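Local coordinates for protein projannalysin (Methanocaldococcus jannaschii, PDB 4JIX) that is the inactive precursor of a small soluble zinc metallopeptidase of the minigluzincin kind and probably hydrolyses peptide bonds once activated, at residues A41-F45 against K46-L50; K54-V57 against E58-E62; I85-E88 against N89-N93; K97-C100 against D101-E104. The protein carries 1 engineered substitution. All coordinates share one frame; numbering follows the deposited sequence.

Overall arrangement
Interactions 1 and 2 adjoin in the chain: the hairpin turn at 41-50 leads through strand 49-53 into the short helix 54-59, and the two centres lie about 19 Å apart. Interactions 3 and 4 also follow one another, on helices 85-91 and 97-111, but these meet in space, with Leu-91 CD2 3.7 Å from Cys-100 SG and Arg-92 NH2 3.5 Å from Lys-97 CB. Helix 62-78, which carries zinc ligands His-71 and His-75, is touched by side chains from all four. In interaction 3 the Phe-87 side chain lies about 5 Å from a zinc ion, against about 9 Å for Glu-104 in interaction 4 and about 13 Å for Phe-60 in interaction 2.

Interaction 1. Residues A41-F45 against K46-L50; sequences ASFSF and KTKTL. With SO4 (sulfate ion), chain E.
A G1 beta bulge closes the hairpin between strands 41-44 and 49-53: Ser-44 on one arm faces both Lys-48 and Thr-49 on the other. Ser-44 N donates to Thr-49 O over 3.0 Å and a nearly straight 164°, and Thr-49 N returns the bond to Ser-44 O at 3.2 Å. Lys-48 N also approaches Ser-44 O, at 2.7 Å, but so bent (117°) that the bond is weak. Lys-48 takes left-handed backbone angles here, which swing the chain back into the strand.

The Ser-44 hydroxyl bonds across the turn. With OG anti to the backbone N (chi1 164°), it reaches across to accept the Thr-47 N-H at 3.2 Å while donating to sulfate O2 at 2.8 Å; a glycerol is bonded to it as well. Thr-47 OG1 gives its proton to sulfate O1 at 2.6 Å, and Arg-51 NH2 bonds to the same anion, which probably comes from the crystallisation liquor.

The other face is aromatic. Phe-43 slants across the backbone of the opposite arm, CZ 3.8 Å from Lys-48 CA, with CD1 near Leu-50 CB. Its CE2 sits 4.2 Å above the centre of the Phe-45 ring, and Phe-76 of helix 62-78 meets the Phe-43 ring as well. Leu-50 on the same face touches Glu-72 of the HExxH sequence. An antiparallel hairpin whose outermost strand, 41-44, lies against the zinc-binding helix is consistent with the sheet bordering the cleft in gluzincin-type metallopeptidases.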
loop_
_atom_site.group_PDB
_atom_site.type_symbol
_atom_site.label_atom_id
_atom_site.label_comp_id
_atom_site.label_asym_id
_atom_site.label_seq_id
_atom_site.Cartn_x
_atom_site.Cartn_y
_atom_site.Cartn_z
ATOM N N ALA A 41 -0.241 -8.931 2.972
ATOM C CA ALA A 41 0.477 -10.185 2.743
ATOM C C ALA A 41 1.523 -10.444 3.819
ATOM O O ALA A 41 2.100 -9.518 4.385
ATOM C CB ALA A 41 1.138 -10.192 1.370
ATOM N N SER A 42 1.774 -11.726 4.087
ATOM C CA SER A 42 2.788 -12.150 5.049
ATOM C C SER A 42 3.259 -13.556 4.690
ATOM O O SER A 42 2.648 -14.241 3.873
ATOM C CB SER A 42 2.258 -12.109 6.486
ATOM O OG SER A 42 1.167 -12.997 6.632
ATOM N N PHE A 43 4.353 -13.965 5.293
ATOM C CA PHE A 43 4.904 -15.292 5.097
ATOM C C PHE A 43 5.384 -15.790 6.432
ATOM O O PHE A 43 6.162 -15.104 7.101
ATOM C CB PHE A 43 6.039 -15.306 4.057
ATOM C CG PHE A 43 6.497 -16.713 3.773
ATOM C CD1 PHE A 43 5.808 -17.517 2.872
ATOM C CD2 PHE A 43 7.564 -17.271 4.475
ATOM C CE1 PHE A 43 6.193 -18.842 2.655
ATOM C CE2 PHE A 43 7.941 -18.600 4.264
ATOM C CZ PHE A 43 7.252 -19.376 3.359
ATOM N N SER A 44 4.950 -16.997 6.810
ATOM C CA SER A 44 5.389 -17.587 8.055
ATOM C C SER A 44 6.410 -18.679 7.772
ATOM O O SER A 44 6.071 -19.653 7.118
ATOM C CB SER A 44 4.200 -18.139 8.841
ATOM O OG SER A 44 4.645 -19.033 9.853
ATOM N N PHE A 45 7.653 -18.529 8.258
ATOM C CA PHE A 45 8.691 -19.565 8.105
ATOM C C PHE A 45 8.363 -20.801 8.946
ATOM O O PHE A 45 8.743 -21.910 8.574
ATOM C CB PHE A 45 10.075 -19.035 8.520
ATOM C CG PHE A 45 10.755 -18.203 7.463
ATOM C CD1 PHE A 45 10.545 -16.829 7.394
ATOM C CD2 PHE A 45 11.604 -18.793 6.529
ATOM C CE1 PHE A 45 11.163 -16.059 6.397
ATOM C CE2 PHE A 45 12.236 -18.021 5.546
ATOM C CZ PHE A 45 12.025 -16.660 5.493
ATOM N N LYS A 46 7.659 -20.603 10.070
ATOM C CA LYS A 46 7.281 -21.671 11.003
ATOM C C LYS A 46 6.338 -22.685 10.316
ATOM O O LYS A 46 6.587 -23.892 10.397
ATOM C CB LYS A 46 6.627 -21.062 12.260
ATOM C CG LYS A 46 6.295 -22.069 13.364
ATOM C CD LYS A 46 5.586 -21.379 14.518
ATOM C CE LYS A 46 5.199 -22.358 15.598
ATOM N NZ LYS A 46 4.569 -21.676 16.760
ATOM N N THR A 47 5.301 -22.197 9.598
ATOM C CA THR A 47 4.356 -23.104 8.925
ATOM C C THR A 47 4.519 -23.119 7.403
ATOM O O THR A 47 3.806 -23.882 6.744
ATOM C CB THR A 47 2.904 -22.757 9.285
ATOM O OG1 THR A 47 2.635 -21.410 8.899
ATOM C CG2 THR A 47 2.588 -22.985 10.763
ATOM N N LYS A 48 5.457 -22.310 6.842
ATOM C CA LYS A 48 5.690 -22.185 5.385
ATOM C C LYS A 48 4.365 -21.791 4.718
ATOM O O LYS A 48 3.920 -22.418 3.760
ATOM C CB LYS A 48 6.301 -23.475 4.789
ATOM C CG LYS A 48 7.818 -23.506 4.907
ATOM C CD LYS A 48 8.364 -24.894 5.222
ATOM C CE LYS A 48 9.874 -24.903 5.378
ATOM N NZ LYS A 48 10.347 -24.074 6.529
ATOM N N THR A 49 3.705 -20.767 5.285
ATOM C CA THR A 49 2.403 -20.323 4.808
ATOM C C THR A 49 2.480 -18.922 4.244
ATOM O O THR A 49 2.859 -17.977 4.945
ATOM C CB THR A 49 1.370 -20.407 5.949
ATOM O OG1 THR A 49 1.276 -21.760 6.380
ATOM C CG2 THR A 49 -0.005 -19.900 5.551
ATOM N N LEU A 50 2.073 -18.787 2.983
ATOM C CA LEU A 50 1.947 -17.494 2.334
ATOM C C LEU A 50 0.525 -17.033 2.633
ATOM O O LEU A 50 -0.421 -17.758 2.297
ATOM C CB LEU A 50 2.222 -17.622 0.810
ATOM C CG LEU A 50 1.920 -16.392 -0.072
ATOM C CD1 LEU A 50 2.901 -15.265 0.195
ATOM C CD2 LEU A 50 1.987 -16.750 -1.547
HETATM S S SO4 E . 1.711 -19.266 11.874
HETATM O O1 SO4 E . 1.432 -19.800 10.540
HETATM O O2 SO4 E . 3.147 -19.330 12.145
HETATM O O3 SO4 E . 1.274 -17.876 11.937
HETATM O O4 SO4 E . 0.983 -20.041 12.878
#

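Interaction 2. Residues K54-V57 against E58-E62; sequences KYVV and ENFDE
Asn-59 folds its amide back over the ring of Tyr-55, and the same amide bonds to the Tyr-55 carbonyl. ND2 donates to Tyr-55 O over 2.8 Å at 168°, in the carbonyl plane on a lone pair and almost within the amide's own plane. With Asn-59 CG anti to its carbonyl carbon (chi1 -66°), the amide stacks on the ring, the planes 20° apart and ND2 3.2 Å above it, offset toward the rim.

Val-56 O takes two protons at the end of the helix. Phe-60 N arrives at 2.8 Å, while Asn-59 N, at 3.2 Å, comes from well above the carbonyl plane. Lys-54 O accepts Glu-58 N at 3.1 Å, and the same two residues join in a salt bridge, Lys-54 NZ to Glu-58 OE2 at 3.3 Å, with only a weak hydrogen bond in it. The N-H of Val-56 is met by Asn-53 OD1.

Val-56 CG1 lies over one face of the Phe-60 ring, 3.8 Å from its centroid, a CH-pi contact. Both residues rest on Leu-65 of helix 62-78, Phe-60 reaching helix 97-111 too; Val-57 touches helix 12-22, and Tyr-55 packs on Gln-38 of the second subunit.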
loop_
_atom_site.group_PDB
_atom_site.type_symbol
_atom_site.label_atom_id
_atom_site.label_comp_id
_atom_site.label_asym_id
_atom_site.label_seq_id
_atom_site.Cartn_x
_atom_site.Cartn_y
_atom_site.Cartn_z
ATOM N N LYS A 54 -7.757 -11.365 1.384
ATOM C CA LYS A 54 -8.868 -11.756 0.513
ATOM C C LYS A 54 -9.363 -10.624 -0.410
ATOM O O LYS A 54 -9.522 -10.870 -1.605
ATOM C CB LYS A 54 -10.035 -12.319 1.342
ATOM C CG LYS A 54 -11.103 -13.009 0.492
ATOM C CD LYS A 54 -12.052 -13.838 1.337
ATOM C CE LYS A 54 -13.110 -14.521 0.504
ATOM N NZ LYS A 54 -14.191 -13.582 0.107
ATOM N N TYR A 55 -9.610 -9.415 0.117
ATOM C CA TYR A 55 -10.084 -8.306 -0.721
ATOM C C TYR A 55 -9.041 -7.929 -1.801
ATOM O O TYR A 55 -9.413 -7.658 -2.944
ATOM C CB TYR A 55 -10.460 -7.072 0.122
ATOM C CG TYR A 55 -10.869 -5.880 -0.722
ATOM C CD1 TYR A 55 -9.949 -4.891 -1.059
ATOM C CD2 TYR A 55 -12.165 -5.761 -1.217
ATOM C CE1 TYR A 55 -10.308 -3.814 -1.869
ATOM C CE2 TYR A 55 -12.534 -4.685 -2.027
ATOM C CZ TYR A 55 -11.607 -3.705 -2.334
ATOM O OH TYR A 55 -11.976 -2.630 -3.110
ATOM N N VAL A 56 -7.749 -7.909 -1.427
ATOM C CA VAL A 56 -6.624 -7.592 -2.315
ATOM C C VAL A 56 -6.548 -8.642 -3.441
ATOM O O VAL A 56 -6.459 -8.269 -4.606
ATOM C CB VAL A 56 -5.309 -7.505 -1.482
ATOM C CG1 VAL A 56 -4.064 -7.504 -2.365
ATOM C CG2 VAL A 56 -5.326 -6.274 -0.580
ATOM N N VAL A 57 -6.629 -9.943 -3.102
ATOM C CA VAL A 57 -6.575 -11.032 -4.091
ATOM C C VAL A 57 -7.737 -10.910 -5.108
ATOM O O VAL A 57 -7.549 -11.184 -6.297
ATOM C CB VAL A 57 -6.570 -12.400 -3.366
ATOM C CG1 VAL A 57 -6.898 -13.568 -4.312
ATOM C CG2 VAL A 57 -5.234 -12.623 -2.672
ATOM N N GLU A 58 -8.902 -10.450 -4.648
ATOM C CA GLU A 58 -10.085 -10.338 -5.492
ATOM C C GLU A 58 -10.171 -9.022 -6.280
ATOM O O GLU A 58 -10.915 -8.971 -7.261
ATOM C CB GLU A 58 -11.346 -10.518 -4.634
ATOM C CG GLU A 58 -11.585 -11.973 -4.257
ATOM C CD GLU A 58 -12.617 -12.273 -3.186
ATOM O OE1 GLU A 58 -13.194 -11.324 -2.607
ATOM O OE2 GLU A 58 -12.827 -13.476 -2.907
ATOM N N ASN A 59 -9.427 -7.980 -5.893
ATOM C CA ASN A 59 -9.572 -6.683 -6.552
ATOM C C ASN A 59 -8.293 -6.082 -7.162
ATOM O O ASN A 59 -8.418 -5.175 -7.989
ATOM C CB ASN A 59 -10.177 -5.687 -5.560
ATOM C CG ASN A 59 -11.598 -6.050 -5.170
ATOM O OD1 ASN A 59 -12.574 -5.566 -5.754
ATOM N ND2 ASN A 59 -11.751 -6.965 -4.219
ATOM N N PHE A 60 -7.088 -6.546 -6.780
ATOM C CA PHE A 60 -5.860 -5.963 -7.349
ATOM C C PHE A 60 -5.509 -6.609 -8.676
ATOM O O PHE A 60 -5.712 -7.813 -8.833
ATOM C CB PHE A 60 -4.670 -6.122 -6.384
ATOM C CG PHE A 60 -4.514 -5.104 -5.273
ATOM C CD1 PHE A 60 -3.262 -4.820 -4.746
ATOM C CD2 PHE A 60 -5.624 -4.474 -4.717
ATOM C CE1 PHE A 60 -3.116 -3.901 -3.704
ATOM C CE2 PHE A 60 -5.479 -3.571 -3.660
ATOM C CZ PHE A 60 -4.227 -3.291 -3.163
ATOM N N ASP A 61 -4.922 -5.826 -9.605
ATOM C CA ASP A 61 -4.459 -6.319 -10.910
ATOM C C ASP A 61 -3.310 -7.330 -10.720
ATOM O O ASP A 61 -2.643 -7.323 -9.687
ATOM C CB ASP A 61 -3.999 -5.146 -11.801
ATOM C CG ASP A 61 -5.133 -4.255 -12.299
ATOM O OD1 ASP A 61 -6.262 -4.778 -12.512
ATOM O OD2 ASP A 61 -4.884 -3.045 -12.523
ATOM N N GLU A 62 -3.070 -8.164 -11.724
ATOM C CA GLU A 62 -2.034 -9.196 -11.691
ATOM C C GLU A 62 -0.654 -8.628 -11.383
ATOM O O GLU A 62 0.078 -9.244 -10.627
ATOM C CB GLU A 62 -1.981 -9.935 -13.029
ATOM C CG GLU A 62 -1.220 -11.246 -12.923
ATOM C CD GLU A 62 -1.146 -12.012 -14.222
ATOM O OE1 GLU A 62 -2.118 -11.953 -15.014
ATOM O OE2 GLU A 62 -0.106 -12.673 -14.449
#

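Interaction 3. Residues I85-E88 against N89-N93; sequences IKFE and NELRN
Phe-87 and Leu-91, one helical turn apart, form the inward side of helix 85-91. Leu-91 CD2 stands at the edge of the Phe-87 ring, near its plane and 4.1 Å from CE2. Phe-87 CG is anti to the backbone N (chi1 -171°), which carries the ring off the helix and onto zinc ligands His-71, His-75 and His-83, the last meeting it edge-to-face. Ile-74 and Ile-78 of helix 62-78 pack here as well, also touching Glu-90, which forms a salt bridge with Lys-77 of that helix. Leu-91 leans on Cys-100 of helix 97-111; Arg-92 lies toward that helix too, bending at chi2 and bonding through NH1 to Phe-95 O. In the backbone beneath, Leu-91 N donates to Phe-87 O at 3.1 Å and 168°, and Arg-92 N to Glu-88 O at 2.9 Å, whereas Glu-90 N bonds only weakly, to Phe-87 O.

The outward side, with Ile-85, Lys-86, Glu-88 and Asn-89, is looser. Asn-89 turns its amide over the carbonyl of Ile-85: ND2 lies 3.2 Å from Ile-85 O, yet the angle is too poor for a hydrogen bond, and the carbonyl is instead satisfied by Asn-89 N at 2.8 Å. Ile-85 CG1 merely passes the amide, 3.8 Å from ND2. Glu-88 OE2 stays 5.0 Å from Arg-92 NH2, unpaired with it.

The helix is thus anchored by apolar contact beside the metal, by one salt bridge and by an arginine-to-carbonyl bond, so the ring of Phe-87 may restrict how the zinc-binding imidazoles tilt and make their surroundings less polar.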
loop_
_atom_site.group_PDB
_atom_site.type_symbol
_atom_site.label_atom_id
_atom_site.label_comp_id
_atom_site.label_asym_id
_atom_site.label_seq_id
_atom_site.Cartn_x
_atom_site.Cartn_y
_atom_site.Cartn_z
ATOM N N ILE A 85 21.256 -6.840 1.026
ATOM C CA ILE A 85 21.777 -6.904 -0.342
ATOM C C ILE A 85 21.335 -8.229 -1.005
ATOM O O ILE A 85 21.033 -8.218 -2.195
ATOM C CB ILE A 85 23.324 -6.678 -0.401
ATOM C CG1 ILE A 85 23.810 -6.450 -1.856
ATOM C CG2 ILE A 85 24.124 -7.784 0.317
ATOM C CD1 ILE A 85 25.034 -5.547 -2.005
ATOM N N LYS A 86 21.229 -9.338 -0.232
ATOM C CA LYS A 86 20.781 -10.641 -0.746
ATOM C C LYS A 86 19.299 -10.579 -1.194
ATOM O O LYS A 86 18.930 -11.226 -2.173
ATOM C CB LYS A 86 21.005 -11.755 0.277
ATOM C CG LYS A 86 22.487 -12.084 0.480
ATOM C CD LYS A 86 22.684 -13.467 1.087
ATOM C CE LYS A 86 24.027 -13.641 1.770
ATOM N NZ LYS A 86 25.166 -13.558 0.819
ATOM N N PHE A 87 18.482 -9.734 -0.535
ATOM C CA PHE A 87 17.090 -9.518 -0.942
ATOM C C PHE A 87 17.083 -8.729 -2.255
ATOM O O PHE A 87 16.434 -9.149 -3.221
ATOM C CB PHE A 87 16.283 -8.774 0.144
ATOM C CG PHE A 87 14.799 -8.732 -0.146
ATOM C CD1 PHE A 87 13.936 -9.660 0.425
ATOM C CD2 PHE A 87 14.269 -7.779 -1.016
ATOM C CE1 PHE A 87 12.567 -9.647 0.120
ATOM C CE2 PHE A 87 12.908 -7.781 -1.338
ATOM C CZ PHE A 87 12.065 -8.712 -0.763
ATOM N N GLU A 88 17.830 -7.596 -2.283
ATOM C CA GLU A 88 17.955 -6.727 -3.458
ATOM C C GLU A 88 18.478 -7.497 -4.671
ATOM O O GLU A 88 17.950 -7.303 -5.759
ATOM C CB GLU A 88 18.864 -5.529 -3.174
ATOM C CG GLU A 88 18.190 -4.436 -2.363
ATOM C CD GLU A 88 19.063 -3.232 -2.052
ATOM O OE1 GLU A 88 18.868 -2.621 -0.975
ATOM O OE2 GLU A 88 19.939 -2.896 -2.884
ATOM N N ASN A 89 19.459 -8.406 -4.477
ATOM C CA ASN A 89 20.036 -9.214 -5.560
ATOM C C ASN A 89 18.976 -10.056 -6.284
ATOM O O ASN A 89 19.009 -10.128 -7.515
ATOM C CB ASN A 89 21.168 -10.123 -5.056
ATOM C CG ASN A 89 22.447 -9.413 -4.667
ATOM O OD1 ASN A 89 23.307 -9.993 -3.997
ATOM N ND2 ASN A 89 22.587 -8.135 -5.021
ATOM N N GLU A 90 18.038 -10.676 -5.536
ATOM C CA GLU A 90 16.965 -11.485 -6.128
ATOM C C GLU A 90 15.933 -10.609 -6.815
ATOM O O GLU A 90 15.517 -10.920 -7.929
ATOM C CB GLU A 90 16.259 -12.371 -5.087
ATOM C CG GLU A 90 17.155 -13.383 -4.395
ATOM C CD GLU A 90 17.727 -14.502 -5.247
ATOM O OE1 GLU A 90 17.106 -14.861 -6.276
ATOM O OE2 GLU A 90 18.785 -15.047 -4.855
ATOM N N LEU A 91 15.531 -9.510 -6.155
ATOM C CA LEU A 91 14.538 -8.576 -6.667
ATOM C C LEU A 91 14.992 -7.914 -7.979
ATOM O O LEU A 91 14.167 -7.737 -8.875
ATOM C CB LEU A 91 14.238 -7.504 -5.602
ATOM C CG LEU A 91 13.181 -6.441 -5.924
ATOM C CD1 LEU A 91 11.832 -7.080 -6.291
ATOM C CD2 LEU A 91 13.010 -5.494 -4.738
ATOM N N ARG A 92 16.295 -7.601 -8.104
ATOM C CA ARG A 92 16.851 -6.939 -9.290
ATOM C C ARG A 92 16.801 -7.795 -10.558
ATOM O O ARG A 92 16.925 -7.238 -11.653
ATOM C CB ARG A 92 18.289 -6.436 -9.049
ATOM C CG ARG A 92 18.352 -5.170 -8.183
ATOM C CD ARG A 92 17.486 -4.012 -8.684
ATOM N NE ARG A 92 17.294 -3.033 -7.619
ATOM C CZ ARG A 92 16.174 -2.866 -6.926
ATOM N NH1 ARG A 92 15.086 -3.558 -7.231
ATOM N NH2 ARG A 92 16.119 -1.968 -5.955
ATOM N N ASN A 93 16.579 -9.120 -10.428
ATOM C CA ASN A 93 16.421 -10.017 -11.576
ATOM C C ASN A 93 15.021 -9.834 -12.179
ATOM O O ASN A 93 14.750 -10.340 -13.261
ATOM C CB ASN A 93 16.644 -11.485 -11.163
ATOM C CG ASN A 93 18.067 -11.828 -10.791
ATOM O OD1 ASN A 93 19.037 -11.335 -11.377
ATOM N ND2 ASN A 93 18.223 -12.725 -9.839
#

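Interaction 4. Residues K97-C100 against D101-E104; sequences KNEC and DEIE
Lys-97 leaves the helix with CG anti to the backbone N (chi1 171°) and then bends at chi2 (62°), while Asp-101 has CG anti to its carbonyl carbon (chi1 -70°); together these turns lay the lysine chain beside the carboxylate one helical turn on. Lys-97 CE comes within 3.4 Å of Asp-101 OD1, and NZ makes a long salt bridge to the same oxygen at 3.5 Å. A water ties the pair together, accepting from Lys-97 NZ at 3.2 Å and donating to Asp-101 OD1 at 2.9 Å and Glu-104 OE1 at 2.6 Å, and so links the ammonium to a second carboxylate that it does not touch.

This is i to i+4 pairing on the C-terminal helix 97-111, whose carbonyls are taken by regular backbone bonds such as Glu-104 N to Cys-100 O. Glu-99 OE1 turns back to accept from Ser-96 N just before the helix.

On another side a second water donates to Glu-99 O at 3.1 Å and to Glu-102 OE1 at 3.2 Å. Cys-100 and Ile-103 face inward on Tyr-67 of helix 62-78, and the hydroxyl of that tyrosine is hydrogen-bonded to Glu-104 OE2.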
loop_
_atom_site.group_PDB
_atom_site.type_symbol
_atom_site.label_atom_id
_atom_site.label_comp_id
_atom_site.label_asym_id
_atom_site.label_seq_id
_atom_site.Cartn_x
_atom_site.Cartn_y
_atom_site.Cartn_z
ATOM N N LYS A 97 15.158 -0.475 -9.354
ATOM C CA LYS A 97 14.693 0.308 -8.204
ATOM C C LYS A 97 13.521 1.224 -8.625
ATOM O O LYS A 97 12.524 1.278 -7.917
ATOM C CB LYS A 97 15.853 1.117 -7.574
ATOM C CG LYS A 97 15.445 2.141 -6.490
ATOM C CD LYS A 97 14.785 1.512 -5.242
ATOM C CE LYS A 97 14.552 2.524 -4.144
ATOM N NZ LYS A 97 13.891 1.910 -2.956
ATOM N N ASN A 98 13.625 1.884 -9.791
ATOM C CA ASN A 98 12.587 2.775 -10.320
ATOM C C ASN A 98 11.272 2.038 -10.570
ATOM O O ASN A 98 10.224 2.553 -10.195
ATOM C CB ASN A 98 13.059 3.475 -11.592
ATOM C CG ASN A 98 14.104 4.544 -11.323
ATOM O OD1 ASN A 98 14.305 5.008 -10.190
ATOM N ND2 ASN A 98 14.811 4.950 -12.360
ATOM N N GLU A 99 11.331 0.829 -11.174
ATOM C CA GLU A 99 10.163 -0.021 -11.417
ATOM C C GLU A 99 9.512 -0.445 -10.098
ATOM O O GLU A 99 8.287 -0.475 -10.023
ATOM C CB GLU A 99 10.546 -1.257 -12.238
ATOM C CG GLU A 99 10.786 -0.916 -13.696
ATOM C CD GLU A 99 11.363 -2.020 -14.559
ATOM O OE1 GLU A 99 11.981 -2.959 -14.006
ATOM O OE2 GLU A 99 11.238 -1.917 -15.799
ATOM N N CYS A 100 10.321 -0.751 -9.062
ATOM C CA CYS A 100 9.811 -1.117 -7.736
ATOM C C CYS A 100 9.067 0.059 -7.107
ATOM O O CYS A 100 7.989 -0.140 -6.560
ATOM C CB CYS A 100 10.934 -1.600 -6.825
ATOM S SG CYS A 100 11.581 -3.225 -7.267
ATOM N N ASP A 101 9.638 1.273 -7.184
ATOM C CA ASP A 101 9.012 2.490 -6.632
ATOM C C ASP A 101 7.651 2.731 -7.292
ATOM O O ASP A 101 6.687 3.083 -6.605
ATOM C CB ASP A 101 9.927 3.717 -6.833
ATOM C CG ASP A 101 11.184 3.715 -5.983
ATOM O OD1 ASP A 101 11.255 2.915 -5.025
ATOM O OD2 ASP A 101 12.062 4.560 -6.230
ATOM N N GLU A 102 7.579 2.506 -8.622
ATOM C CA GLU A 102 6.356 2.678 -9.421
ATOM C C GLU A 102 5.243 1.740 -8.997
ATOM O O GLU A 102 4.114 2.188 -8.812
ATOM C CB GLU A 102 6.629 2.416 -10.905
ATOM C CG GLU A 102 7.338 3.513 -11.648
ATOM C CD GLU A 102 7.287 3.188 -13.126
ATOM O OE1 GLU A 102 8.005 2.252 -13.553
ATOM O OE2 GLU A 102 6.415 3.757 -13.818
ATOM N N ILE A 103 5.549 0.437 -8.873
ATOM C CA ILE A 103 4.565 -0.574 -8.483
ATOM C C ILE A 103 4.127 -0.351 -7.023
ATOM O O ILE A 103 2.935 -0.447 -6.702
ATOM C CB ILE A 103 5.106 -2.008 -8.722
ATOM C CG1 ILE A 103 5.352 -2.223 -10.247
ATOM C CG2 ILE A 103 4.112 -3.074 -8.168
ATOM C CD1 ILE A 103 6.251 -3.423 -10.616
ATOM N N GLU A 104 5.085 -0.070 -6.144
ATOM C CA GLU A 104 4.794 0.172 -4.728
ATOM C C GLU A 104 3.877 1.388 -4.562
ATOM O O GLU A 104 2.978 1.354 -3.719
ATOM C CB GLU A 104 6.094 0.346 -3.933
ATOM C CG GLU A 104 6.791 -0.988 -3.699
ATOM C CD GLU A 104 8.180 -0.920 -3.093
ATOM O OE1 GLU A 104 8.649 0.197 -2.779
ATOM O OE2 GLU A 104 8.790 -1.995 -2.903
HETATM O O HOH W 1 11.123 0.454 -3.515
HETATM O O HOH W 2 7.016 -0.700 -12.796
#